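Local coordinates for protein D-xylonate dehydratase (PDB 5OYN) that catalyses the dehydration of D-xylonate to 2-dehydro-3-deoxy-D-arabinonate in D-xylose degradation, using a [2Fe-2S] cluster and magnesium, and also dehydrates D-gluconate, at residues M92-H97 with L117-T122; S229-A234 with G337-L342; P291-M296 with V302-D307; M321-K326 with I403-V408. All coordinates share one frame; numbering follows the deposited sequence.

Contact 1: residues M92-H97 with L117-T122; sequences MEFPVH and LGLVET
A single water joins Pro95 to Thr122. Water 1 donates to Pro95 O at 2.9 Å, and it is hydrogen-bonded to Thr122 OG1 at the same distance of 2.9 Å. Thr122 OG1 also sits 3.0 Å from Gly118 O, one helical turn back. The hydroxyl thus stands between the helix backbone and the water. No direct hydrogen bond spans the two segments. Below this polar bridge the contact is apolar. The methyl of Thr122 lies over one face of the Phe94 ring in a CH-pi contact, CG2 being 3.9 Å from the ring centroid and 27° off the normal, shifted toward the rim. Leu119 reaches the same ring at its edge, in plane, with CD1 3.6 Å from Phe94 CE1. CD1 of Leu119 also meets Val96 CG1 at 3.7 Å, so one methyl serves both strand-side residues. Phe94 CG stands between its own backbone N and carbonyl carbon (chi1 63°), which swings the ring toward the helix. With an alanine in place of Phe94, the methyls of Leu119 and Thr122 would probably lose the ring they pack on, and a gap would open between strand and helix. The contact packs helix 109-125 on strand 90-95, the outermost strand, within this chain, of the four-stranded parallel sheet. This is the first half of a beta-alpha-beta crossover to strand 130-135. A second subunit lies close, its His97 packing on Thr122. Oily contacts hold the helix to the sheet, while the water satisfies the carbonyl of Pro95 at the strand end.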
loop_
_atom_site.group_PDB
_atom_site.type_symbol
_atom_site.label_atom_id
_atom_site.label_comp_id
_atom_site.label_asym_id
_atom_site.label_seq_id
_atom_site.Cartn_x
_atom_site.Cartn_y
_atom_site.Cartn_z
ATOM N N MET A 92 -3.551 -8.999 -13.070
ATOM C CA MET A 92 -2.150 -9.353 -12.826
ATOM C C MET A 92 -1.349 -8.095 -13.136
ATOM O O MET A 92 -1.142 -7.762 -14.311
ATOM C CB MET A 92 -1.672 -10.506 -13.706
ATOM C CG MET A 92 -2.112 -11.857 -13.271
ATOM S SD MET A 92 -1.099 -12.523 -11.951
ATOM C CE MET A 92 -1.834 -14.163 -11.784
ATOM N N GLU A 93 -0.906 -7.399 -12.099
ATOM C CA GLU A 93 -0.097 -6.207 -12.295
ATOM C C GLU A 93 1.355 -6.629 -12.414
ATOM O O GLU A 93 1.792 -7.574 -11.754
ATOM C CB GLU A 93 -0.287 -5.227 -11.142
ATOM C CG GLU A 93 0.423 -3.891 -11.289
ATOM C CD GLU A 93 0.440 -3.123 -9.968
ATOM O OE1 GLU A 93 1.099 -2.052 -9.911
ATOM O OE2 GLU A 93 -0.215 -3.590 -8.993
ATOM N N PHE A 94 2.090 -5.955 -13.286
ATOM C CA PHE A 94 3.490 -6.279 -13.491
ATOM C C PHE A 94 4.169 -5.052 -14.055
ATOM O O PHE A 94 3.497 -4.164 -14.588
ATOM C CB PHE A 94 3.658 -7.481 -14.435
ATOM C CG PHE A 94 3.133 -7.240 -15.822
ATOM C CD1 PHE A 94 3.943 -6.677 -16.802
ATOM C CD2 PHE A 94 1.826 -7.574 -16.150
ATOM C CE1 PHE A 94 3.453 -6.449 -18.074
ATOM C CE2 PHE A 94 1.335 -7.347 -17.427
ATOM C CZ PHE A 94 2.149 -6.786 -18.383
ATOM N N PRO A 95 5.487 -4.958 -13.932
ATOM C CA PRO A 95 6.167 -3.725 -14.330
ATOM C C PRO A 95 6.826 -3.818 -15.691
ATOM O O PRO A 95 6.913 -4.902 -16.284
ATOM C CB PRO A 95 7.211 -3.553 -13.227
ATOM C CG PRO A 95 7.580 -4.960 -12.858
ATOM C CD PRO A 95 6.380 -5.841 -13.158
ATOM N N VAL A 96 7.296 -2.671 -16.180
ATOM C CA VAL A 96 8.094 -2.572 -17.386
ATOM C C VAL A 96 9.349 -1.769 -17.064
ATOM O O VAL A 96 9.506 -1.239 -15.968
ATOM C CB VAL A 96 7.317 -1.932 -18.558
ATOM C CG1 VAL A 96 6.246 -2.879 -19.043
ATOM C CG2 VAL A 96 6.705 -0.609 -18.134
ATOM N N HIS A 97 10.244 -1.696 -18.033
ATOM C CA HIS A 97 11.417 -0.854 -17.898
ATOM C C HIS A 97 10.971 0.575 -17.586
ATOM O O HIS A 97 10.056 1.090 -18.244
ATOM C CB HIS A 97 12.233 -0.921 -19.187
ATOM C CG HIS A 97 13.485 -0.110 -19.155
ATOM N ND1 HIS A 97 14.532 -0.391 -18.305
ATOM C CD2 HIS A 97 13.854 0.984 -19.864
ATOM C CE1 HIS A 97 15.496 0.494 -18.495
ATOM N NE2 HIS A 97 15.109 1.340 -19.432
ATOM N N LEU A 117 10.866 -4.027 -26.075
ATOM C CA LEU A 117 11.333 -5.410 -26.106
ATOM C C LEU A 117 10.816 -6.183 -24.915
ATOM O O LEU A 117 10.244 -7.267 -25.062
ATOM C CB LEU A 117 12.861 -5.455 -26.124
ATOM C CG LEU A 117 13.524 -4.898 -27.385
ATOM C CD1 LEU A 117 15.009 -4.602 -27.175
ATOM C CD2 LEU A 117 13.298 -5.863 -28.541
ATOM N N GLY A 118 11.011 -5.626 -23.719
ATOM C CA GLY A 118 10.639 -6.327 -22.505
ATOM C C GLY A 118 9.148 -6.504 -22.354
ATOM O O GLY A 118 8.695 -7.502 -21.787
ATOM N N LEU A 119 8.353 -5.561 -22.862
ATOM C CA LEU A 119 6.915 -5.746 -22.726
ATOM C C LEU A 119 6.420 -6.900 -23.599
ATOM O O LEU A 119 5.598 -7.709 -23.140
ATOM C CB LEU A 119 6.174 -4.450 -23.036
ATOM C CG LEU A 119 4.684 -4.454 -22.674
ATOM C CD1 LEU A 119 4.398 -5.090 -21.323
ATOM C CD2 LEU A 119 4.142 -3.047 -22.694
ATOM N N VAL A 120 6.934 -7.028 -24.839
ATOM C CA VAL A 120 6.481 -8.129 -25.700
ATOM C C VAL A 120 6.886 -9.476 -25.102
ATOM O O VAL A 120 6.087 -10.420 -25.087
ATOM C CB VAL A 120 6.972 -7.985 -27.167
ATOM C CG1 VAL A 120 6.823 -6.562 -27.693
ATOM C CG2 VAL A 120 8.397 -8.510 -27.381
ATOM N N GLU A 121 8.113 -9.586 -24.577
ATOM C CA GLU A 121 8.518 -10.821 -23.909
ATOM C C GLU A 121 7.510 -11.214 -22.829
ATOM O O GLU A 121 7.047 -12.355 -22.783
ATOM C CB GLU A 121 9.916 -10.671 -23.303
ATOM C CG GLU A 121 11.100 -10.840 -24.274
ATOM C CD GLU A 121 10.838 -11.810 -25.435
ATOM O OE1 GLU A 121 10.357 -11.341 -26.493
ATOM O OE2 GLU A 121 11.142 -13.023 -25.311
ATOM N N THR A 122 7.142 -10.259 -21.968
ATOM C CA THR A 122 6.181 -10.513 -20.895
ATOM C C THR A 122 4.799 -10.847 -21.448
ATOM O O THR A 122 4.201 -11.862 -21.073
ATOM C CB THR A 122 6.112 -9.290 -19.969
ATOM O OG1 THR A 122 7.418 -8.992 -19.465
ATOM C CG2 THR A 122 5.151 -9.518 -18.807
HETATM O O HOH W 1 7.386 -6.158 -18.834
#

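Contact 2: residues S229-A234 with G337-L342; sequences SLTGCA and GAPAVL
Pro339 contributes the most surface here, and it meets Thr231 and Gly232 with its ring carbons. CG of Pro339 is the leading atom. It lies 3.6 Å from Thr231 CG2 and 3.5 Å from Gly232 N. CB of Pro339 follows at 3.9 Å from Thr231 CG2, and CD of Pro339 comes 4.1 Å from Gly232 CA. The threonine methyl and the proline ring slide past each other in opposite directions. OG1 of Thr231 stands beside the backbone N (chi1 -47°), which leaves CG2 anti to that N and facing the ring. Thr231 and Gly232 are the two central residues of a type II beta turn from Leu230 to Cys233, closed by a hydrogen bond from Cys233 N to Leu230 O of 3.1 Å. Gly232 takes the third position with positive phi (89°), where a side chain would press on the preceding carbonyl. The turn belongs to the loop between helix 215-225 and helix 241-259, and it rests on the first turn of helix 337-347. A proline suits that first turn, since its nitrogen has no hydrogen to offer. Exchanging Pro339 for a glycine would probably leave the Thr231 methyl without its partner and open a gap between turn and helix. Glu224 stands beside the contact and takes hydrogen bonds from Gly232 N and Ala234 N through its two carboxylate oxygens. It also touches Pro339. Farther along, the methyls of Ala234 and Ala338 come no nearer than 4.5 Å, CB to CB.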
loop_
_atom_site.group_PDB
_atom_site.type_symbol
_atom_site.label_atom_id
_atom_site.label_comp_id
_atom_site.label_asym_id
_atom_site.label_seq_id
_atom_site.Cartn_x
_atom_site.Cartn_y
_atom_site.Cartn_z
ATOM N N SER A 229 -8.158 4.250 -26.182
ATOM C CA SER A 229 -8.565 4.495 -24.809
ATOM C C SER A 229 -9.989 5.021 -24.820
ATOM O O SER A 229 -10.503 5.428 -25.865
ATOM C CB SER A 229 -7.634 5.487 -24.115
ATOM O OG SER A 229 -7.774 6.756 -24.700
ATOM N N LEU A 230 -10.632 4.994 -23.652
ATOM C CA LEU A 230 -12.022 5.415 -23.563
ATOM C C LEU A 230 -12.146 6.912 -23.813
ATOM O O LEU A 230 -11.192 7.679 -23.669
ATOM C CB LEU A 230 -12.615 5.059 -22.201
ATOM C CG LEU A 230 -12.720 3.566 -21.849
ATOM C CD1 LEU A 230 -13.366 3.387 -20.497
ATOM C CD2 LEU A 230 -13.479 2.759 -22.923
ATOM N N THR A 231 -13.336 7.329 -24.216
ATOM C CA THR A 231 -13.529 8.726 -24.571
ATOM C C THR A 231 -13.328 9.590 -23.337
ATOM O O THR A 231 -13.886 9.308 -22.270
ATOM C CB THR A 231 -14.927 8.952 -25.161
ATOM O OG1 THR A 231 -15.207 7.954 -26.147
ATOM C CG2 THR A 231 -15.010 10.296 -25.811
ATOM N N GLY A 232 -12.519 10.638 -23.485
ATOM C CA GLY A 232 -12.238 11.565 -22.415
ATOM C C GLY A 232 -11.065 11.184 -21.548
ATOM O O GLY A 232 -10.723 11.940 -20.636
ATOM N N CYS A 233 -10.418 10.055 -21.833
ATOM C CA CYS A 233 -9.364 9.537 -20.972
ATOM C C CYS A 233 -8.121 10.431 -20.961
ATOM O O CYS A 233 -7.508 10.636 -19.906
ATOM C CB CYS A 233 -9.000 8.131 -21.428
ATOM S SG CYS A 233 -7.854 7.271 -20.367
ATOM N N ALA A 234 -7.719 10.953 -22.115
ATOM C CA ALA A 234 -6.391 11.550 -22.232
ATOM C C ALA A 234 -6.196 12.717 -21.270
ATOM O O ALA A 234 -5.152 12.821 -20.613
ATOM C CB ALA A 234 -6.147 12.007 -23.670
ATOM N N GLY A 337 -11.451 18.544 -23.427
ATOM C CA GLY A 337 -10.243 17.822 -23.787
ATOM C C GLY A 337 -10.252 17.293 -25.206
ATOM O O GLY A 337 -10.797 17.906 -26.128
ATOM N N ALA A 338 -9.634 16.128 -25.384
ATOM C CA ALA A 338 -9.467 15.583 -26.732
ATOM C C ALA A 338 -10.785 15.360 -27.458
ATOM O O ALA A 338 -10.878 15.743 -28.639
ATOM C CB ALA A 338 -8.643 14.295 -26.687
ATOM N N PRO A 339 -11.828 14.767 -26.853
ATOM C CA PRO A 339 -13.073 14.581 -27.616
ATOM C C PRO A 339 -13.615 15.877 -28.176
ATOM O O PRO A 339 -14.155 15.881 -29.286
ATOM C CB PRO A 339 -14.032 13.962 -26.589
ATOM C CG PRO A 339 -13.167 13.369 -25.586
ATOM C CD PRO A 339 -11.968 14.249 -25.484
ATOM N N ALA A 340 -13.469 16.987 -27.451
ATOM C CA ALA A 340 -13.953 18.264 -27.969
ATOM C C ALA A 340 -13.158 18.692 -29.200
ATOM O O ALA A 340 -13.721 19.239 -30.153
ATOM C CB ALA A 340 -13.909 19.339 -26.877
ATOM N N VAL A 341 -11.853 18.431 -29.206
ATOM C CA VAL A 341 -11.035 18.778 -30.358
ATOM C C VAL A 341 -11.407 17.896 -31.541
ATOM O O VAL A 341 -11.603 18.379 -32.664
ATOM C CB VAL A 341 -9.541 18.663 -30.001
ATOM C CG1 VAL A 341 -8.680 19.191 -31.128
ATOM C CG2 VAL A 341 -9.241 19.411 -28.691
ATOM N N LEU A 342 -11.540 16.590 -31.292
ATOM C CA LEU A 342 -11.936 15.657 -32.340
ATOM C C LEU A 342 -13.302 16.015 -32.916
ATOM O O LEU A 342 -13.544 15.835 -34.114
ATOM C CB LEU A 342 -11.935 14.228 -31.789
ATOM C CG LEU A 342 -10.526 13.681 -31.556
ATOM C CD1 LEU A 342 -10.570 12.343 -30.872
ATOM C CD2 LEU A 342 -9.709 13.603 -32.859
#

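Contact 3: residues P291-M296 with V302-D307; sequences PHIVAM and VEITAD
Ile304 points its side chain at helix 289-299 and meets Ile293 and Val294, neighbours on that helix. Its chain is drawn out toward Ile293. CG1 of Ile304 stands beside the backbone N (chi1 -64°), and chi2 of -152° carries CD1 onward. That methyl ends 4.1 Å from Ile293 CG2. Ile293 divides its two branches between different neighbours. CG2, anti to the backbone N, turns to Ile304. The longer branch runs extended (chi2 176°) and leads away from Ile304. The Ile293 side chain also touches Phe273 and Val280 of helix 270-282 and Val222 of helix 215-225. Val294 approaches the base of Ile304 rather than its end. Its CG2 lies 4.2 Å from Ile304 CB and 4.0 Å from Ile304 O, and the two side chains pass in opposite directions. The touching groups are all buried, and no hydrogen bond crosses between the segments. The arrangement is two consecutive helices joined by a short reversing loop: the chain leaves helix 289-299, reverses, and runs back alongside it before entering helix 306-312. The nearest backbone pair is Val294 with Ile304, CA to CA 5.9 Å. Ile304 is thus the residue that the returning chain turns inward, while Glu303 and Thr305, before and after it, point away. Thr305 N bonds to Asp308 OD2 as the chain enters the next helix. On the far side of helix 289-299, His292 NE2 hydrogen-bonds the carboxylated lysine at position 139, which belongs to the magnesium site, and His292 ND1 bonds Arg112.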
loop_
_atom_site.group_PDB
_atom_site.type_symbol
_atom_site.label_atom_id
_atom_site.label_comp_id
_atom_site.label_asym_id
_atom_site.label_seq_id
_atom_site.Cartn_x
_atom_site.Cartn_y
_atom_site.Cartn_z
ATOM N N PRO A 291 7.920 11.019 -34.849
ATOM C CA PRO A 291 8.605 9.719 -34.754
ATOM C C PRO A 291 7.756 8.661 -34.082
ATOM O O PRO A 291 7.804 7.497 -34.494
ATOM C CB PRO A 291 9.867 10.034 -33.942
ATOM C CG PRO A 291 10.080 11.468 -34.106
ATOM C CD PRO A 291 8.725 12.099 -34.251
ATOM N N HIS A 292 6.936 9.036 -33.092
ATOM C CA HIS A 292 6.168 8.044 -32.344
ATOM C C HIS A 292 4.989 7.523 -33.138
ATOM O O HIS A 292 4.687 6.327 -33.081
ATOM C CB HIS A 292 5.659 8.624 -31.025
ATOM C CG HIS A 292 6.744 8.958 -30.062
ATOM N ND1 HIS A 292 7.828 8.133 -29.852
ATOM C CD2 HIS A 292 6.920 10.029 -29.254
ATOM C CE1 HIS A 292 8.626 8.682 -28.953
ATOM N NE2 HIS A 292 8.099 9.834 -28.575
ATOM N N ILE A 293 4.278 8.400 -33.845
ATOM C CA ILE A 293 3.141 7.913 -34.618
ATOM C C ILE A 293 3.615 6.992 -35.736
ATOM O O ILE A 293 2.978 5.973 -36.028
ATOM C CB ILE A 293 2.301 9.086 -35.144
ATOM C CG1 ILE A 293 1.535 9.724 -33.981
ATOM C CG2 ILE A 293 1.333 8.601 -36.197
ATOM C CD1 ILE A 293 0.745 10.947 -34.355
ATOM N N VAL A 294 4.765 7.299 -36.343
ATOM C CA VAL A 294 5.291 6.431 -37.391
ATOM C C VAL A 294 5.702 5.092 -36.803
ATOM O O VAL A 294 5.299 4.031 -37.297
ATOM C CB VAL A 294 6.461 7.107 -38.137
ATOM C CG1 VAL A 294 7.249 6.078 -38.930
ATOM C CG2 VAL A 294 5.949 8.192 -39.073
ATOM N N ALA A 295 6.499 5.128 -35.729
ATOM C CA ALA A 295 6.913 3.915 -35.020
ATOM C C ALA A 295 5.731 2.995 -34.721
ATOM O O ALA A 295 5.796 1.785 -34.953
ATOM C CB ALA A 295 7.632 4.291 -33.721
ATOM N N MET A 296 4.639 3.551 -34.202
ATOM C CA MET A 296 3.486 2.714 -33.896
ATOM C C MET A 296 2.840 2.178 -35.168
ATOM O O MET A 296 2.457 1.001 -35.227
ATOM C CB MET A 296 2.481 3.503 -33.060
ATOM C CG MET A 296 3.074 4.022 -31.762
ATOM S SD MET A 296 2.131 5.388 -31.067
ATOM C CE MET A 296 0.608 4.524 -30.845
ATOM N N VAL A 302 1.555 -0.555 -40.962
ATOM C CA VAL A 302 0.977 0.561 -41.696
ATOM C C VAL A 302 2.112 1.510 -42.027
ATOM O O VAL A 302 3.040 1.685 -41.227
ATOM C CB VAL A 302 -0.127 1.284 -40.899
ATOM C CG1 VAL A 302 -0.606 2.520 -41.638
ATOM C CG2 VAL A 302 -1.282 0.350 -40.638
ATOM N N GLU A 303 2.051 2.103 -43.217
ATOM C CA GLU A 303 3.111 2.956 -43.730
ATOM C C GLU A 303 2.618 4.394 -43.681
ATOM O O GLU A 303 1.593 4.726 -44.290
ATOM C CB GLU A 303 3.496 2.533 -45.151
ATOM C CG GLU A 303 4.652 3.317 -45.790
ATOM C CD GLU A 303 4.541 3.391 -47.318
ATOM O OE1 GLU A 303 5.459 3.952 -47.960
ATOM O OE2 GLU A 303 3.539 2.887 -47.880
ATOM N N ILE A 304 3.323 5.241 -42.936
ATOM C CA ILE A 304 2.987 6.656 -42.864
ATOM C C ILE A 304 4.133 7.444 -43.458
ATOM O O ILE A 304 5.270 7.370 -42.974
ATOM C CB ILE A 304 2.678 7.118 -41.438
ATOM C CG1 ILE A 304 1.436 6.385 -40.946
ATOM C CG2 ILE A 304 2.443 8.621 -41.430
ATOM C CD1 ILE A 304 0.661 7.147 -39.938
ATOM N N THR A 305 3.819 8.213 -44.493
ATOM C CA THR A 305 4.777 8.853 -45.375
ATOM C C THR A 305 4.727 10.357 -45.178
ATOM O O THR A 305 3.774 10.905 -44.613
ATOM C CB THR A 305 4.470 8.491 -46.836
ATOM O OG1 THR A 305 3.146 8.934 -47.170
ATOM C CG2 THR A 305 4.534 6.994 -47.037
ATOM N N ALA A 306 5.763 11.030 -45.687
ATOM C CA ALA A 306 5.822 12.480 -45.577
ATOM C C ALA A 306 4.569 13.140 -46.136
ATOM O O ALA A 306 4.205 14.242 -45.705
ATOM C CB ALA A 306 7.075 13.003 -46.280
ATOM N N ASP A 307 3.872 12.479 -47.053
ATOM C CA ASP A 307 2.654 13.080 -47.574
ATOM C C ASP A 307 1.509 12.999 -46.578
ATOM O O ASP A 307 0.624 13.863 -46.581
ATOM C CB ASP A 307 2.278 12.427 -48.899
ATOM C CG ASP A 307 2.939 13.113 -50.078
ATOM O OD1 ASP A 307 2.999 14.373 -50.081
ATOM O OD2 ASP A 307 3.412 12.387 -50.985
#

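Contact 4: residues M321-K326 with I403-V408; sequences MQPAGK and IMKSSV
The backbones of 321-326 and 403-408 come nearest at Ala324 and Val408, CA to CA 5.1 Å, just after the cis peptide bond that precedes Pro323. The first loop is curled on itself, with Gly325 N bonded to Met321 O at 2.8 Å. Gln322 braces the same curl. Its NE2 donates to Lys326 O at 2.8 Å (161° at the hydrogen); the acceptor lies in the amide plane, but the donor stands 39° out of the carbonyl plane. Ala324 is the residue most covered by the other segment. Its CB packs 3.7 Å from Ser407 O and 4.0 Å from Ser407 OG. Val408 adds an apolar touch, its CG2 lying 4.2 Å from Ala324 CA. This contact joins parts of the N-terminal and C-terminal family regions. It sets the loop before helix 329-335 against the chain at 405-408, in line with strand 401-404, the middle strand of a three-stranded antiparallel sheet. Lys405 reaches across from this segment. With CG anti to the backbone N (chi1 -151°) and the rest of its chain extended, its NZ arrives 3.8 Å from Pro323 CG, and the lysine chain meets the proline ring at about a right angle. NZ also makes a weak hydrogen bond to Ala502 O. The Lys405 side chain lies about 10 Å from the bound magnesium ion.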
loop_
_atom_site.group_PDB
_atom_site.type_symbol
_atom_site.label_atom_id
_atom_site.label_comp_id
_atom_site.label_asym_id
_atom_site.label_seq_id
_atom_site.Cartn_x
_atom_site.Cartn_y
_atom_site.Cartn_z
ATOM N N MET A 321 -3.507 26.368 -25.397
ATOM C CA MET A 321 -2.673 25.725 -24.399
ATOM C C MET A 321 -1.196 25.972 -24.689
ATOM O O MET A 321 -0.744 25.791 -25.826
ATOM C CB MET A 321 -2.961 24.221 -24.387
ATOM C CG MET A 321 -2.936 23.572 -23.029
ATOM S SD MET A 321 -3.455 21.855 -23.135
ATOM C CE MET A 321 -2.133 21.071 -22.191
ATOM N N GLN A 322 -0.435 26.341 -23.649
ATOM C CA GLN A 322 1.020 26.398 -23.718
ATOM C C GLN A 322 1.582 25.102 -24.293
ATOM O O GLN A 322 1.055 24.024 -24.001
ATOM C CB GLN A 322 1.594 26.664 -22.324
ATOM C CG GLN A 322 1.765 28.137 -22.037
ATOM C CD GLN A 322 2.003 28.459 -20.574
ATOM O OE1 GLN A 322 3.086 28.214 -20.032
ATOM N NE2 GLN A 322 0.987 29.023 -19.924
ATOM N N PRO A 323 2.651 25.145 -25.102
ATOM C CA PRO A 323 3.459 26.304 -25.515
ATOM C C PRO A 323 2.851 27.154 -26.626
ATOM O O PRO A 323 3.207 28.324 -26.729
ATOM C CB PRO A 323 4.764 25.662 -25.997
ATOM C CG PRO A 323 4.366 24.330 -26.463
ATOM C CD PRO A 323 3.232 23.880 -25.577
ATOM N N ALA A 324 1.947 26.594 -27.433
ATOM C CA ALA A 324 1.367 27.381 -28.517
ATOM C C ALA A 324 0.489 28.519 -28.005
ATOM O O ALA A 324 0.415 29.575 -28.642
ATOM C CB ALA A 324 0.562 26.479 -29.451
ATOM N N GLY A 325 -0.176 28.334 -26.869
ATOM C CA GLY A 325 -1.176 29.269 -26.387
ATOM C C GLY A 325 -0.974 29.602 -24.919
ATOM O O GLY A 325 0.155 29.731 -24.430
ATOM N N LYS A 326 -2.098 29.700 -24.206
ATOM C CA LYS A 326 -2.188 30.368 -22.911
ATOM C C LYS A 326 -2.385 29.443 -21.712
ATOM O O LYS A 326 -1.667 29.574 -20.718
ATOM C CB LYS A 326 -3.335 31.379 -22.977
ATOM C CG LYS A 326 -3.611 32.110 -21.702
ATOM C CD LYS A 326 -4.837 32.987 -21.877
ATOM C CE LYS A 326 -4.923 34.046 -20.797
ATOM N NZ LYS A 326 -6.203 33.883 -20.076
ATOM N N ILE A 403 10.642 18.323 -39.961
ATOM C CA ILE A 403 9.378 19.009 -39.720
ATOM C C ILE A 403 9.644 20.275 -38.924
ATOM O O ILE A 403 10.614 20.364 -38.160
ATOM C CB ILE A 403 8.356 18.115 -38.992
ATOM C CG1 ILE A 403 8.959 17.540 -37.714
ATOM C CG2 ILE A 403 7.869 17.005 -39.904
ATOM C CD1 ILE A 403 7.936 16.842 -36.856
ATOM N N MET A 404 8.772 21.263 -39.114
ATOM C CA MET A 404 8.871 22.547 -38.440
ATOM C C MET A 404 7.634 22.758 -37.582
ATOM O O MET A 404 6.521 22.425 -38.000
ATOM C CB MET A 404 9.015 23.683 -39.443
ATOM C CG MET A 404 9.603 24.967 -38.877
ATOM S SD MET A 404 9.014 26.387 -39.812
ATOM C CE MET A 404 9.682 27.765 -38.888
ATOM N N LYS A 405 7.823 23.295 -36.374
ATOM C CA LYS A 405 6.693 23.504 -35.467
ATOM C C LYS A 405 5.969 24.770 -35.899
ATOM O O LYS A 405 6.293 25.879 -35.480
ATOM C CB LYS A 405 7.143 23.580 -34.014
ATOM C CG LYS A 405 6.055 23.089 -33.033
ATOM C CD LYS A 405 6.563 22.812 -31.600
ATOM C CE LYS A 405 5.396 22.812 -30.604
ATOM N NZ LYS A 405 5.669 22.137 -29.285
ATOM N N SER A 406 4.966 24.599 -36.757
ATOM C CA SER A 406 4.238 25.750 -37.267
ATOM C C SER A 406 3.392 26.403 -36.189
ATOM O O SER A 406 3.182 27.621 -36.229
ATOM C CB SER A 406 3.345 25.329 -38.430
ATOM O OG SER A 406 3.991 24.343 -39.211
ATOM N N SER A 407 2.875 25.612 -35.234
ATOM C CA SER A 407 1.929 26.122 -34.238
ATOM C C SER A 407 2.555 27.143 -33.316
ATOM O O SER A 407 1.836 27.846 -32.604
ATOM C CB SER A 407 1.369 24.986 -33.395
ATOM O OG SER A 407 2.343 24.517 -32.488
ATOM N N VAL A 408 3.871 27.278 -33.364
ATOM C CA VAL A 408 4.642 27.991 -32.365
ATOM C C VAL A 408 5.365 29.212 -32.938
ATOM O O VAL A 408 6.022 29.948 -32.187
ATOM C CB VAL A 408 5.596 26.989 -31.682
ATOM C CG1 VAL A 408 6.836 27.600 -31.131
ATOM C CG2 VAL A 408 4.822 26.216 -30.598
#

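Contacts 1 and 3 are fully buried, and each packs a helix on nearby chain: contact 1 on a strand, contact 3 on the chain that follows the helix. Contact 2 sets a turn in a loop on a helix; contact 4 sets a loop on the chain of strand 401-404 and what follows it. Both include partly exposed residues, though contact 4 is mainly buried. Contact 4 alone reaches into the C-terminal family region. Contact 1 has an aromatic face and a bridging water, and it borders a second subunit. Contact 3 is wholly aliphatic in its side chains. Contact 4 mixes carbonyl, hydroxyl and a lysine nitrogen with small apolar groups. Contact 3 is nested inside the loop that contact 2 closes.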